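Sialyltransferase 0160 (Photobacterium damselae, PDB 4R84) binds a CMP-3-fluoro-sialic acid donor analogue and, as a GT-B glycosyltransferase, probably transfers sialic acid from CMP-sialic acid to galactosides in an alpha-2,6 linkage. Local coordinates at residues S228-Y233 against K286-D291; T203-V208 against N280-H285; H60-T65 against F96-I101; L48-A53 against Q77-D82. One frame throughout, in Å; residues are numbered along the deposited sequence.

Interaction 1: residues S228-Y233 against K286-D291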
# COMPACT_ATOMS: atom_id res chain seq x y z
N SER A 228 -14.38 1.70 -9.58
CA SER A 228 -13.62 1.21 -10.72
C SER A 228 -12.51 0.24 -10.32
O SER A 228 -12.03 -0.54 -11.14
CB SER A 228 -13.02 2.39 -11.50
OG SER A 228 -12.21 3.22 -10.68
N HIS A 229 -12.06 0.31 -9.07
CA HIS A 229 -10.98 -0.57 -8.63
C HIS A 229 -10.87 -0.62 -7.11
O HIS A 229 -11.10 0.37 -6.43
CB HIS A 229 -9.64 -0.10 -9.19
CG HIS A 229 -8.61 -1.18 -9.21
ND1 HIS A 229 -7.71 -1.38 -8.18
CD2 HIS A 229 -8.34 -2.14 -10.13
CE1 HIS A 229 -6.93 -2.41 -8.47
NE2 HIS A 229 -7.29 -2.89 -9.64
N ILE A 230 -10.48 -1.79 -6.58
CA ILE A 230 -10.25 -1.95 -5.15
C ILE A 230 -8.88 -2.59 -4.99
O ILE A 230 -8.60 -3.58 -5.65
CB ILE A 230 -11.32 -2.84 -4.49
CG1 ILE A 230 -12.71 -2.26 -4.72
CG2 ILE A 230 -11.05 -3.01 -2.98
CD1 ILE A 230 -13.84 -3.14 -4.16
N SER A 231 -8.01 -1.99 -4.19
CA SER A 231 -6.69 -2.58 -3.90
C SER A 231 -6.64 -2.85 -2.41
O SER A 231 -6.76 -1.92 -1.61
CB SER A 231 -5.53 -1.67 -4.31
OG SER A 231 -5.47 -1.47 -5.72
N LEU A 232 -6.43 -4.12 -2.04
CA LEU A 232 -6.41 -4.52 -0.64
C LEU A 232 -5.01 -4.98 -0.27
O LEU A 232 -4.37 -5.69 -1.04
CB LEU A 232 -7.43 -5.64 -0.39
CG LEU A 232 -8.86 -5.29 -0.79
CD1 LEU A 232 -9.79 -6.47 -0.53
CD2 LEU A 232 -9.38 -4.05 -0.06
N TYR A 233 -4.51 -4.51 0.87
CA TYR A 233 -3.15 -4.82 1.31
C TYR A 233 -3.16 -5.52 2.66
O TYR A 233 -3.81 -5.05 3.60
CB TYR A 233 -2.31 -3.55 1.42
CG TYR A 233 -2.23 -2.74 0.13
CD1 TYR A 233 -3.28 -1.90 -0.25
CD2 TYR A 233 -1.11 -2.81 -0.69
CE1 TYR A 233 -3.22 -1.15 -1.42
CE2 TYR A 233 -1.05 -2.06 -1.88
CZ TYR A 233 -2.10 -1.25 -2.23
OH TYR A 233 -2.05 -0.51 -3.39
N LYS A 286 -15.17 -10.83 -6.79
CA LYS A 286 -16.36 -11.36 -7.46
C LYS A 286 -17.32 -10.25 -7.84
O LYS A 286 -18.23 -10.44 -8.64
CB LYS A 286 -17.08 -12.37 -6.56
CG LYS A 286 -16.33 -13.66 -6.23
CD LYS A 286 -16.33 -14.63 -7.40
CE LYS A 286 -15.09 -14.52 -8.25
NZ LYS A 286 -15.14 -15.49 -9.38
N LEU A 287 -17.13 -9.08 -7.24
CA LEU A 287 -18.07 -7.98 -7.44
C LEU A 287 -17.45 -6.73 -8.05
O LEU A 287 -18.16 -5.94 -8.70
CB LEU A 287 -18.72 -7.62 -6.10
CG LEU A 287 -19.49 -8.76 -5.43
CD1 LEU A 287 -20.01 -8.33 -4.06
CD2 LEU A 287 -20.62 -9.24 -6.30
N TYR A 288 -16.15 -6.56 -7.85
CA TYR A 288 -15.41 -5.40 -8.34
C TYR A 288 -14.05 -5.85 -8.83
O TYR A 288 -13.58 -6.92 -8.45
CB TYR A 288 -15.23 -4.35 -7.24
CG TYR A 288 -16.52 -3.88 -6.64
CD1 TYR A 288 -17.25 -2.86 -7.23
CD2 TYR A 288 -17.03 -4.47 -5.48
CE1 TYR A 288 -18.46 -2.43 -6.68
CE2 TYR A 288 -18.21 -4.06 -4.92
CZ TYR A 288 -18.93 -3.04 -5.53
OH TYR A 288 -20.12 -2.63 -4.98
N ASP A 289 -13.43 -5.02 -9.66
CA ASP A 289 -12.05 -5.24 -10.08
C ASP A 289 -11.13 -5.03 -8.87
O ASP A 289 -10.89 -3.90 -8.47
CB ASP A 289 -11.67 -4.29 -11.21
CG ASP A 289 -10.31 -4.59 -11.80
OD1 ASP A 289 -9.69 -5.61 -11.41
OD2 ASP A 289 -9.87 -3.84 -12.69
N THR A 290 -10.61 -6.14 -8.34
CA THR A 290 -9.92 -6.16 -7.06
C THR A 290 -8.57 -6.85 -7.15
O THR A 290 -8.46 -7.92 -7.73
CB THR A 290 -10.75 -6.90 -5.99
OG1 THR A 290 -12.04 -6.30 -5.86
CG2 THR A 290 -10.04 -6.91 -4.62
N ASP A 291 -7.56 -6.22 -6.55
CA ASP A 291 -6.27 -6.86 -6.34
C ASP A 291 -6.10 -7.10 -4.84
O ASP A 291 -6.32 -6.18 -4.05
CB ASP A 291 -5.12 -5.99 -6.84
CG ASP A 291 -5.16 -5.78 -8.34
OD1 ASP A 291 -5.54 -6.71 -9.07
OD2 ASP A 291 -4.80 -4.67 -8.77
O HOH W 1 -7.06 -5.50 -11.03
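Ile230 is held at both ends of its backbone by the run entering strand 290-294: its N donates to Asp289 O at 2.9 Å, and its O accepts from Asp291 N at 3.0 Å. Leu232 N then reaches Asp291 O in an almost straight bond (2.9 Å, N-H...O 171°), which fixes a parallel register of Ile230 with Thr290 and Ser231 with Asp291.

On the sheet face of Ile230 and Thr290 the contact is apolar. The extended end of Ile230 (chi2 177°) carries CD1 to 3.6 Å from Tyr288 CB and obliquely against the phenol ring. Beside it, Leu232 CD1 rests on Thr290 CG2.

Asp289 O serves a second neighbour, lying over one face of the His229 imidazole. Asp291 OD2 instead comes to the edge of that ring, in its plane and 3.1 Å from His229 CE1. A water 3.0 Å from His229 NE2 also lies within bonding range of Asp289 OD1 and Asp291 OD1, though it has too few protons for every acceptor around it.

Farther out, Lys318 forms a salt bridge with Asp291 OD1, and strand 197-204 flanks strand 225-233 in this Rossmann-type sheet. With two carboxylates gathered about one imidazole, a protonated His229 would probably be stabilised, while Lys318 would probably offset part of the negative charge.

Interaction 2: residues T203-V208 against N280-H285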
# COMPACT_ATOMS: atom_id res chain seq x y z
N THR A 203 -7.24 -0.05 0.71
CA THR A 203 -7.38 -0.22 2.15
C THR A 203 -6.74 -1.53 2.60
O THR A 203 -6.05 -2.20 1.84
CB THR A 203 -8.86 -0.13 2.59
OG1 THR A 203 -8.93 -0.01 4.02
CG2 THR A 203 -9.68 -1.34 2.13
N ASN A 204 -6.96 -1.81 3.88
CA ASN A 204 -6.40 -2.93 4.62
C ASN A 204 -7.23 -4.19 4.40
O ASN A 204 -8.45 -4.15 4.55
CB ASN A 204 -6.36 -2.50 6.10
CG ASN A 204 -5.74 -3.51 7.02
OD1 ASN A 204 -6.10 -4.67 7.03
ND2 ASN A 204 -4.83 -3.04 7.87
N THR A 205 -6.60 -5.29 4.01
CA THR A 205 -7.36 -6.49 3.66
C THR A 205 -8.21 -7.01 4.84
O THR A 205 -9.38 -7.32 4.67
CB THR A 205 -6.44 -7.63 3.18
OG1 THR A 205 -5.71 -7.18 2.05
CG2 THR A 205 -7.26 -8.85 2.81
N ALA A 206 -7.60 -7.11 6.01
CA ALA A 206 -8.31 -7.68 7.17
C ALA A 206 -9.54 -6.85 7.52
O ALA A 206 -10.54 -7.38 8.01
CB ALA A 206 -7.36 -7.80 8.39
N HIS A 207 -9.51 -5.55 7.22
CA HIS A 207 -10.59 -4.69 7.66
C HIS A 207 -11.37 -4.07 6.53
O HIS A 207 -12.05 -3.07 6.74
CB HIS A 207 -10.03 -3.62 8.58
CG HIS A 207 -9.40 -4.20 9.81
ND1 HIS A 207 -8.04 -4.46 9.89
CD2 HIS A 207 -9.93 -4.63 10.97
CE1 HIS A 207 -7.77 -4.99 11.07
NE2 HIS A 207 -8.90 -5.11 11.74
N VAL A 208 -11.31 -4.68 5.35
CA VAL A 208 -12.01 -4.15 4.20
C VAL A 208 -13.52 -4.01 4.45
O VAL A 208 -14.14 -3.02 4.03
CB VAL A 208 -11.76 -5.01 2.93
CG1 VAL A 208 -12.14 -6.47 3.17
CG2 VAL A 208 -12.51 -4.45 1.73
N ASN A 280 -16.45 -11.93 4.00
CA ASN A 280 -16.52 -10.48 3.81
C ASN A 280 -15.17 -9.92 3.45
O ASN A 280 -15.00 -8.71 3.34
CB ASN A 280 -17.09 -9.78 5.06
CG ASN A 280 -16.18 -9.84 6.28
OD1 ASN A 280 -14.95 -9.82 6.17
ND2 ASN A 280 -16.79 -9.86 7.45
N ARG A 281 -14.20 -10.82 3.26
CA ARG A 281 -12.81 -10.43 3.03
C ARG A 281 -12.33 -10.80 1.63
O ARG A 281 -11.72 -9.99 0.94
CB ARG A 281 -11.91 -11.09 4.09
CG ARG A 281 -10.43 -10.72 4.00
CD ARG A 281 -9.60 -11.34 5.13
NE ARG A 281 -10.06 -10.93 6.46
CZ ARG A 281 -9.38 -11.12 7.59
NH1 ARG A 281 -8.19 -11.72 7.58
NH2 ARG A 281 -9.89 -10.71 8.74
N TYR A 282 -12.60 -12.04 1.22
CA TYR A 282 -12.02 -12.56 -0.01
C TYR A 282 -13.05 -12.81 -1.11
O TYR A 282 -12.85 -13.65 -1.98
CB TYR A 282 -11.23 -13.84 0.27
CG TYR A 282 -9.95 -13.59 1.02
CD1 TYR A 282 -8.94 -12.81 0.47
CD2 TYR A 282 -9.75 -14.14 2.28
CE1 TYR A 282 -7.76 -12.58 1.17
CE2 TYR A 282 -8.58 -13.91 2.98
CZ TYR A 282 -7.59 -13.14 2.43
OH TYR A 282 -6.43 -12.92 3.13
N ASN A 283 -14.15 -12.06 -1.06
CA ASN A 283 -15.15 -12.11 -2.13
C ASN A 283 -15.26 -10.82 -2.94
O ASN A 283 -16.12 -10.70 -3.81
CB ASN A 283 -16.53 -12.42 -1.57
CG ASN A 283 -16.80 -13.90 -1.48
OD1 ASN A 283 -16.25 -14.69 -2.26
ND2 ASN A 283 -17.64 -14.29 -0.54
N TRP A 284 -14.41 -9.84 -2.64
CA TRP A 284 -14.55 -8.54 -3.31
C TRP A 284 -14.25 -8.64 -4.80
O TRP A 284 -14.85 -7.91 -5.59
CB TRP A 284 -13.66 -7.50 -2.64
CG TRP A 284 -14.23 -7.14 -1.29
CD1 TRP A 284 -13.98 -7.76 -0.10
CD2 TRP A 284 -15.16 -6.09 -1.01
NE1 TRP A 284 -14.71 -7.16 0.90
CE2 TRP A 284 -15.45 -6.13 0.36
CE3 TRP A 284 -15.79 -5.12 -1.80
CZ2 TRP A 284 -16.32 -5.23 0.97
CZ3 TRP A 284 -16.66 -4.23 -1.20
CH2 TRP A 284 -16.92 -4.29 0.18
N HIS A 285 -13.37 -9.55 -5.18
CA HIS A 285 -13.00 -9.70 -6.60
C HIS A 285 -14.14 -10.30 -7.45
O HIS A 285 -14.08 -10.26 -8.67
CB HIS A 285 -11.75 -10.56 -6.73
CG HIS A 285 -11.96 -11.99 -6.35
ND1 HIS A 285 -12.35 -12.37 -5.08
CD2 HIS A 285 -11.84 -13.13 -7.07
CE1 HIS A 285 -12.47 -13.69 -5.04
NE2 HIS A 285 -12.16 -14.17 -6.23
O HOH W 2 -13.13 -7.34 6.57
O HOH W 3 -11.93 -8.91 9.94
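Ala206 O accepts from two waters: one, 2.8 Å from Ala206 O, links it to Arg281 NH2 and lies in the plane of the guanidinium; the other, 3.0 Å from Ala206 O, links it to Asn280 OD1. These waters bridge the two segments.

Contact with the arginine is otherwise face-on. Its chain leaves the backbone extended and bends at chi3 (-59°), which lays the guanidinium flat beneath Ala206 CA, 3.6 Å above the plane and over its centre. Arg281 CG meets Thr205 CG2 at 3.9 Å and also lies over the centre of the Tyr282 ring. Arg281 O is buried here without a partner anywhere in the model.

Val208 supplies the apolar half. With CG2 set opposite the backbone N, that methyl stands over the five-membered ring of Trp284 in a CH-pi contact (3.8 Å to the centroid, 22° off the normal), while Val208 CG1 approaches Trp284 NE1 at 3.5 Å. The indole is steadied from within its own segment, since Trp284 NE1 donates to Asn280 O at 2.9 Å from above the carbonyl plane.

Residues 205-208 form a type I turn that carries strand 197-204 into helix 208-211. Helix 237-246 packs against Arg281 and Tyr282, helix 252-267 against Trp284, and Leu232 of strand 225-233 touches both Thr205 and Val208.

Interaction 3: residues H60-T65 against F96-I101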
# COMPACT_ATOMS: atom_id res chain seq x y z
N HIS A 60 -1.43 24.10 -44.02
CA HIS A 60 -1.69 23.29 -42.83
C HIS A 60 -3.18 23.19 -42.55
O HIS A 60 -3.96 24.05 -42.97
CB HIS A 60 -0.95 23.87 -41.62
CG HIS A 60 -1.27 25.31 -41.35
ND1 HIS A 60 -2.39 25.71 -40.65
CD2 HIS A 60 -0.61 26.45 -41.69
CE1 HIS A 60 -2.41 27.03 -40.56
NE2 HIS A 60 -1.34 27.50 -41.19
N SER A 61 -3.59 22.13 -41.85
CA SER A 61 -4.99 21.96 -41.50
C SER A 61 -5.18 20.96 -40.36
O SER A 61 -4.37 20.06 -40.19
CB SER A 61 -5.79 21.49 -42.71
OG SER A 61 -5.37 20.20 -43.09
N TRP A 62 -6.25 21.17 -39.60
CA TRP A 62 -6.75 20.18 -38.64
C TRP A 62 -8.07 19.63 -39.17
O TRP A 62 -8.86 20.37 -39.79
CB TRP A 62 -6.98 20.81 -37.26
CG TRP A 62 -5.76 20.97 -36.40
CD1 TRP A 62 -5.06 22.12 -36.18
CD2 TRP A 62 -5.11 19.96 -35.63
NE1 TRP A 62 -4.01 21.89 -35.33
CE2 TRP A 62 -4.03 20.56 -34.97
CE3 TRP A 62 -5.35 18.60 -35.43
CZ2 TRP A 62 -3.17 19.85 -34.14
CZ3 TRP A 62 -4.50 17.89 -34.60
CH2 TRP A 62 -3.43 18.52 -33.96
N GLU A 63 -8.31 18.35 -38.93
CA GLU A 63 -9.59 17.72 -39.23
C GLU A 63 -9.90 16.70 -38.14
O GLU A 63 -9.00 16.09 -37.56
CB GLU A 63 -9.59 17.07 -40.61
CG GLU A 63 -8.52 16.02 -40.81
CD GLU A 63 -8.58 15.41 -42.20
OE1 GLU A 63 -7.59 15.55 -42.95
OE2 GLU A 63 -9.61 14.80 -42.55
N GLN A 64 -11.19 16.50 -37.88
CA GLN A 64 -11.63 15.50 -36.91
C GLN A 64 -12.03 14.21 -37.63
O GLN A 64 -12.82 14.25 -38.57
CB GLN A 64 -12.78 16.02 -36.07
CG GLN A 64 -13.19 15.06 -34.97
CD GLN A 64 -14.35 15.58 -34.17
OE1 GLN A 64 -14.76 16.73 -34.33
NE2 GLN A 64 -14.86 14.75 -33.27
N THR A 65 -11.48 13.07 -37.21
CA THR A 65 -11.70 11.82 -37.94
C THR A 65 -12.60 10.80 -37.24
O THR A 65 -13.02 9.83 -37.86
CB THR A 65 -10.36 11.14 -38.30
OG1 THR A 65 -9.66 10.81 -37.10
CG2 THR A 65 -9.49 12.06 -39.15
N PHE A 96 -8.14 13.48 -33.91
CA PHE A 96 -7.81 14.69 -34.69
C PHE A 96 -6.53 14.46 -35.49
O PHE A 96 -5.60 13.82 -35.01
CB PHE A 96 -7.65 15.91 -33.78
CG PHE A 96 -8.86 16.18 -32.94
CD1 PHE A 96 -9.91 16.94 -33.43
CD2 PHE A 96 -8.97 15.63 -31.67
CE1 PHE A 96 -11.04 17.18 -32.66
CE2 PHE A 96 -10.09 15.87 -30.90
CZ PHE A 96 -11.13 16.65 -31.39
N THR A 97 -6.51 14.96 -36.72
CA THR A 97 -5.33 14.83 -37.56
C THR A 97 -4.86 16.21 -38.04
O THR A 97 -5.63 17.00 -38.60
CB THR A 97 -5.59 13.92 -38.77
OG1 THR A 97 -5.74 12.57 -38.32
CG2 THR A 97 -4.44 13.97 -39.77
N PHE A 98 -3.58 16.50 -37.79
CA PHE A 98 -2.98 17.71 -38.32
C PHE A 98 -2.12 17.34 -39.51
O PHE A 98 -1.36 16.36 -39.46
CB PHE A 98 -2.13 18.43 -37.26
CG PHE A 98 -1.37 19.61 -37.80
CD1 PHE A 98 -1.96 20.86 -37.85
CD2 PHE A 98 -0.07 19.46 -38.28
CE1 PHE A 98 -1.26 21.96 -38.35
CE2 PHE A 98 0.63 20.55 -38.79
CZ PHE A 98 0.04 21.80 -38.82
N LYS A 99 -2.23 18.11 -40.58
CA LYS A 99 -1.37 17.94 -41.75
C LYS A 99 -0.68 19.26 -42.05
O LYS A 99 -1.34 20.28 -42.18
CB LYS A 99 -2.17 17.48 -42.97
CG LYS A 99 -2.71 16.07 -42.86
CD LYS A 99 -3.66 15.74 -44.00
CE LYS A 99 -4.25 14.34 -43.83
NZ LYS A 99 -5.33 14.06 -44.81
N GLY A 100 0.64 19.23 -42.13
CA GLY A 100 1.39 20.43 -42.44
C GLY A 100 2.42 20.12 -43.51
O GLY A 100 3.14 19.13 -43.43
N ILE A 101 2.52 21.00 -44.50
CA ILE A 101 3.43 20.78 -45.60
C ILE A 101 4.39 21.94 -45.69
O ILE A 101 3.98 23.10 -45.66
CB ILE A 101 2.67 20.61 -46.92
CG1 ILE A 101 1.69 19.43 -46.82
CG2 ILE A 101 3.63 20.40 -48.07
CD1 ILE A 101 0.70 19.36 -47.95
O HOH W 4 -5.79 17.81 -41.35
O HOH W 5 -3.24 20.27 -44.88
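His60 begins the antiparallel pairing opposite Gly100, its CB 3.6 Å from Phe98 CZ at the end of the phenyl ring. Ser61 makes the first reciprocal pair of bonds, its N donating to Lys99 O and its O accepting from Lys99 N, while its OG meets two waters that reach across to Thr97 O and, weakly, Lys99 O.

Trp62 sits in a non-hydrogen-bonded pair with Phe98. Phe98 CB stands almost exactly above the six-membered ring, 3.4 Å from the Trp62 centroid and 4° off the normal. The phenyl, turned opposite its own backbone N (chi1 174°), runs on toward the pyrrole side at an oblique 57° between planes. At the rim of the indole, NE1 is bonded to Ile79 O.

Glu63 repeats the reciprocal pattern with Thr97: Glu63 N to Thr97 O is 3.0 Å and Thr97 N to Glu63 O is 2.9 Å. Its side chain stands beside Thr97 and extends to a weak salt bridge, OE1 to Lys99 NZ, 3.3 Å. Gln64 lies alongside the Phe96 ring, with Gln64 CG 3.8 Å from Phe96 CE1. The amide of Gln64 is bonded to Cys66, Thr68, Ile70 and Leu71. At Thr65, CG2 lies near Thr97 OG1, which is bonded to Asn110.

Just beyond, the Cys66-Cys95 disulfide ties the two strands together. Strand 92-101 lies between 59-66 and 106-125, and the aromatic face of Trp62 and Phe96 packs on Leu48 of strand 45-48, consistent with the beta sandwich of a PKD-like domain.

Interaction 4: residues L48-A53 against Q77-D82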
# COMPACT_ATOMS: atom_id res chain seq x y z
N LEU A 48 -4.49 20.68 -28.45
CA LEU A 48 -4.07 19.99 -29.66
C LEU A 48 -3.00 20.81 -30.38
O LEU A 48 -3.15 22.02 -30.60
CB LEU A 48 -5.26 19.71 -30.58
CG LEU A 48 -6.15 18.57 -30.05
CD1 LEU A 48 -7.53 18.63 -30.64
CD2 LEU A 48 -5.52 17.20 -30.26
N THR A 49 -1.92 20.13 -30.77
CA THR A 49 -0.77 20.80 -31.37
C THR A 49 0.02 19.78 -32.19
O THR A 49 -0.03 18.58 -31.90
CB THR A 49 0.13 21.43 -30.29
OG1 THR A 49 1.11 22.29 -30.89
CG2 THR A 49 0.82 20.36 -29.47
N PRO A 50 0.72 20.23 -33.23
CA PRO A 50 1.57 19.27 -33.94
C PRO A 50 2.68 18.74 -33.06
O PRO A 50 3.21 19.48 -32.23
CB PRO A 50 2.13 20.09 -35.11
CG PRO A 50 1.14 21.23 -35.29
CD PRO A 50 0.68 21.55 -33.91
N ILE A 51 3.01 17.46 -33.21
CA ILE A 51 4.09 16.84 -32.47
C ILE A 51 5.42 16.94 -33.22
O ILE A 51 5.52 16.45 -34.34
CB ILE A 51 3.80 15.36 -32.17
CG1 ILE A 51 2.54 15.24 -31.32
CG2 ILE A 51 4.99 14.71 -31.48
CD1 ILE A 51 2.50 16.21 -30.15
N ASP A 52 6.41 17.57 -32.60
CA ASP A 52 7.76 17.70 -33.17
C ASP A 52 7.77 18.20 -34.60
O ASP A 52 8.41 17.61 -35.47
CB ASP A 52 8.49 16.35 -33.11
CG ASP A 52 8.72 15.86 -31.70
OD1 ASP A 52 8.73 16.69 -30.76
OD2 ASP A 52 8.89 14.63 -31.52
N ALA A 53 7.07 19.30 -34.84
CA ALA A 53 6.97 19.86 -36.18
C ALA A 53 7.47 21.31 -36.16
O ALA A 53 7.61 21.90 -35.09
CB ALA A 53 5.53 19.79 -36.69
N GLN A 77 -7.73 26.00 -39.19
CA GLN A 77 -6.54 26.71 -39.65
C GLN A 77 -5.64 27.18 -38.51
O GLN A 77 -4.69 27.92 -38.72
CB GLN A 77 -6.95 27.90 -40.52
CG GLN A 77 -7.30 27.48 -41.94
CD GLN A 77 -6.19 26.67 -42.58
OE1 GLN A 77 -5.05 27.13 -42.66
NE2 GLN A 77 -6.51 25.47 -43.05
N ALA A 78 -5.94 26.74 -37.28
CA ALA A 78 -5.07 27.05 -36.16
C ALA A 78 -3.91 26.07 -36.14
O ALA A 78 -4.02 24.96 -36.66
CB ALA A 78 -5.83 27.00 -34.85
N ILE A 79 -2.78 26.47 -35.56
CA ILE A 79 -1.70 25.54 -35.36
C ILE A 79 -1.96 24.76 -34.08
O ILE A 79 -1.97 23.54 -34.08
CB ILE A 79 -0.32 26.23 -35.27
CG1 ILE A 79 -0.03 27.00 -36.56
CG2 ILE A 79 0.77 25.21 -35.03
CD1 ILE A 79 -0.12 26.15 -37.81
N SER A 80 -2.17 25.50 -32.99
CA SER A 80 -2.53 24.89 -31.72
C SER A 80 -3.88 25.44 -31.29
O SER A 80 -4.17 26.61 -31.50
CB SER A 80 -1.47 25.19 -30.65
OG SER A 80 -0.22 24.66 -31.02
N PHE A 81 -4.70 24.60 -30.68
CA PHE A 81 -5.98 25.07 -30.15
C PHE A 81 -6.44 24.20 -29.01
O PHE A 81 -5.92 23.10 -28.80
CB PHE A 81 -7.07 25.11 -31.23
CG PHE A 81 -7.44 23.77 -31.78
CD1 PHE A 81 -6.71 23.20 -32.81
CD2 PHE A 81 -8.51 23.06 -31.23
CE1 PHE A 81 -7.05 21.95 -33.30
CE2 PHE A 81 -8.85 21.82 -31.72
CZ PHE A 81 -8.11 21.26 -32.76
N ASP A 82 -7.43 24.69 -28.27
CA ASP A 82 -7.89 23.98 -27.09
C ASP A 82 -9.07 23.06 -27.35
O ASP A 82 -10.06 23.46 -27.96
CB ASP A 82 -8.27 24.96 -25.98
CG ASP A 82 -7.07 25.60 -25.31
OD1 ASP A 82 -5.92 25.17 -25.56
OD2 ASP A 82 -7.28 26.53 -24.50
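Leu48 and Phe81 form an antiparallel hydrogen-bonded pair, Leu48 N to Phe81 O at 2.8 Å but bent (133°) and Phe81 N to Leu48 O at 3.0 Å and straighter (155°). Leu48 O also takes a CA-H...O contact from Ser80 CA at 3.1 Å.

Both side chains leave on the same sheet face and run side by side. Leu48 CB lies over one face of the phenyl, offset toward its rim, and the CD1 methyl closes on Phe81 CZ at 3.4 Å. Phe81 has its ring between the backbone N and the carbonyl carbon (chi1 65°), which keeps it beside the leucine. On the far side of the backbone, Thr49 OG1 and Ser80 OG share a hydrogen bond of 2.7 Å in which either could be the donor.

Beyond this pair regular pairing stops. Pro50 has no N-H to offer, and its CD instead lies 3.3 Å from Ile79 O, with Ile79 CG2 against the same ring carbon at 3.8 Å. The indole of Trp62 meets the Phe81 ring edge-to-face.

The contact is thus two-sided in chemistry: a hydrocarbon layer of Leu48 and Phe81 turned toward Trp62, in what is probably the interior of a PKD-like sandwich, and a hydroxyl-to-hydroxyl clasp at the partly exposed margin where strand pairing gives way to loop.

The four contacts fall into two distant groups. Interactions 1 and 2 share the Rossmann-type sheet of the sialyltransferase region, where Tyr233 bonds to Thr203 and Thr205 on the neighbouring strand; interactions 3 and 4 lie in the N-terminal PKD-like domain, their centres 9 Å apart and joined by side-chain bonds from Trp62 and Gln77. The groups stay well apart: even the closest pair across them, interactions 1 and 3, is about 24 Å apart at nearest atoms. All four are only partly buried. Interaction 1 rests on parallel and interaction 3 on antiparallel backbone bonding, interaction 4 on a single bridge, whereas interaction 2, between a turn and a loop, relies on waters and face packing.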